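PDB 3QRE: enoyl-CoA hydratase, EchA12_1 from Mycobacterium marinum M, which is a crotonase-like enzyme that probably hydrates enoyl-CoA thioesters in fatty acid metabolism. Local coordinates for residues 74-79 with 231-236. Residues are numbered along the deposited sequence; the frame is centred on the assembly and turned at random.
Sequences GIRVIV and DIARYC
R76 places its guanidinium at the C-terminal end of helix 221-235 and donates to two backbone carbonyls. The main bond runs from NH2 of R76 to O of C236, at 2.7 Å and 160°. This oxygen lies in the guanidinium plane at its edge, while the donor sits well above the carbonyl plane. NH1 of R76 reaches O of A233 at 2.8 Å, but the bond is bent to 126° and weak. A second weak bond joins NH1 of R76 to O of C236 at 3.4 Å, so both terminal nitrogens share that acceptor. The chain of R76 bends at chi2 (-70°) and chi3, which folds the guanidinium back to the helix end. A233 CB lies over the rim of one guanidinium face and also meets R76 CB at 3.9 Å.

Packing continues at V77, the first residue of strand 77-82. CG2 of V77 touches I232 CG1 at 3.8 Å and A233 CB at 3.9 Å. The V77 and I232 side chains cross at about a right angle. M241 of helix 238-249 touches R76, I232 and C236, and L196 of the second subunit packs on C236.

The contact joins the start of inner strand 77-82, and the loop residue before it, to the C-terminal end of helix 221-235 and the first residue beyond it. The positive charge of R76 probably offsets the partial negative charge of the carbonyls where this helix ends.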
loop_
_atom_site.group_PDB
_atom_site.type_symbol
_atom_site.label_atom_id
_atom_site.label_comp_id
_atom_site.label_asym_id
_atom_site.label_seq_id
_atom_site.Cartn_x
_atom_site.Cartn_y
_atom_site.Cartn_z
ATOM N N GLY A 74 24.504 19.619 -16.153
ATOM C CA GLY A 74 24.079 19.015 -17.413
ATOM C C GLY A 74 23.329 17.701 -17.221
ATOM O O GLY A 74 22.633 17.253 -18.135
ATOM N N ILE A 75 23.471 17.077 -16.040
ATOM C CA ILE A 75 22.780 15.817 -15.734
ATOM C C ILE A 75 21.421 16.076 -15.080
ATOM O O ILE A 75 21.320 16.738 -14.043
ATOM C CB ILE A 75 23.613 14.868 -14.823
ATOM C CG1 ILE A 75 24.928 14.436 -15.507
ATOM C CG2 ILE A 75 22.771 13.626 -14.399
ATOM C CD1 ILE A 75 24.755 13.645 -16.850
ATOM N N ARG A 76 20.386 15.538 -15.710
ATOM C CA ARG A 76 19.016 15.666 -15.239
ATOM C C ARG A 76 18.519 14.428 -14.486
ATOM O O ARG A 76 17.830 14.550 -13.470
ATOM C CB ARG A 76 18.095 15.946 -16.420
ATOM C CG ARG A 76 18.474 17.210 -17.228
ATOM C CD ARG A 76 18.186 18.438 -16.407
ATOM N NE ARG A 76 17.031 18.181 -15.535
ATOM C CZ ARG A 76 15.750 18.255 -15.915
ATOM N NH1 ARG A 76 15.429 18.604 -17.162
ATOM N NH2 ARG A 76 14.784 17.976 -15.035
ATOM N N VAL A 77 18.845 13.242 -14.996
ATOM C CA VAL A 77 18.338 11.998 -14.423
ATOM C C VAL A 77 19.458 10.951 -14.400
ATOM O O VAL A 77 20.361 10.959 -15.270
ATOM C CB VAL A 77 17.120 11.462 -15.210
ATOM C CG1 VAL A 77 16.480 10.271 -14.495
ATOM C CG2 VAL A 77 16.081 12.546 -15.407
ATOM N N ILE A 78 19.386 10.065 -13.409
ATOM C CA ILE A 78 20.343 8.973 -13.231
ATOM C C ILE A 78 19.701 7.613 -13.516
ATOM O O ILE A 78 18.603 7.316 -13.032
ATOM C CB ILE A 78 20.917 8.942 -11.787
ATOM C CG1 ILE A 78 21.644 10.255 -11.449
ATOM C CG2 ILE A 78 21.848 7.737 -11.607
ATOM C CD1 ILE A 78 21.918 10.467 -9.928
ATOM N N VAL A 79 20.383 6.790 -14.306
ATOM C CA VAL A 79 19.960 5.391 -14.513
ATOM C C VAL A 79 21.011 4.474 -13.890
ATOM O O VAL A 79 22.209 4.664 -14.101
ATOM C CB VAL A 79 19.658 5.067 -16.007
ATOM C CG1 VAL A 79 19.484 3.580 -16.245
ATOM C CG2 VAL A 79 18.371 5.778 -16.433
ATOM N N ASP A 231 12.169 11.073 -20.976
ATOM C CA ASP A 231 10.779 11.528 -20.865
ATOM C C ASP A 231 10.586 12.440 -19.651
ATOM O O ASP A 231 10.092 13.560 -19.812
ATOM C CB ASP A 231 9.788 10.355 -20.805
ATOM C CG ASP A 231 9.284 9.923 -22.184
ATOM O OD1 ASP A 231 9.929 10.224 -23.229
ATOM O OD2 ASP A 231 8.221 9.267 -22.228
ATOM N N ILE A 232 10.991 11.990 -18.452
ATOM C CA ILE A 232 10.838 12.826 -17.251
ATOM C C ILE A 232 11.745 14.057 -17.261
ATOM O O ILE A 232 11.364 15.125 -16.762
ATOM C CB ILE A 232 10.913 12.016 -15.885
ATOM C CG1 ILE A 232 12.343 11.820 -15.407
ATOM C CG2 ILE A 232 10.175 10.670 -15.984
ATOM C CD1 ILE A 232 12.428 10.936 -14.172
ATOM N N ALA A 233 12.925 13.910 -17.857
ATOM C CA ALA A 233 13.848 15.019 -18.024
ATOM C C ALA A 233 13.243 16.135 -18.882
ATOM O O ALA A 233 13.471 17.325 -18.620
ATOM C CB ALA A 233 15.155 14.546 -18.620
ATOM N N ARG A 234 12.459 15.771 -19.889
ATOM C CA ARG A 234 11.781 16.794 -20.662
ATOM C C ARG A 234 10.607 17.367 -19.863
ATOM O O ARG A 234 10.425 18.590 -19.820
ATOM C CB ARG A 234 11.341 16.270 -22.041
ATOM N N TYR A 235 9.833 16.505 -19.202
ATOM C CA TYR A 235 8.620 16.969 -18.532
ATOM C C TYR A 235 8.817 17.878 -17.297
ATOM O O TYR A 235 8.092 18.858 -17.138
ATOM C CB TYR A 235 7.645 15.826 -18.223
ATOM C CG TYR A 235 6.515 16.265 -17.295
ATOM C CD1 TYR A 235 5.427 17.024 -17.769
ATOM C CD2 TYR A 235 6.563 15.961 -15.925
ATOM C CE1 TYR A 235 4.398 17.443 -16.883
ATOM C CE2 TYR A 235 5.568 16.371 -15.049
ATOM C CZ TYR A 235 4.491 17.109 -15.519
ATOM O OH TYR A 235 3.531 17.488 -14.604
ATOM N N CYS A 236 9.803 17.561 -16.458
ATOM C CA CYS A 236 10.071 18.284 -15.204
ATOM C C CYS A 236 11.304 19.138 -15.290
ATOM O O CYS A 236 12.329 18.693 -15.826
ATOM C CB CYS A 236 10.402 17.272 -14.125
ATOM S SG CYS A 236 9.149 16.905 -12.974
#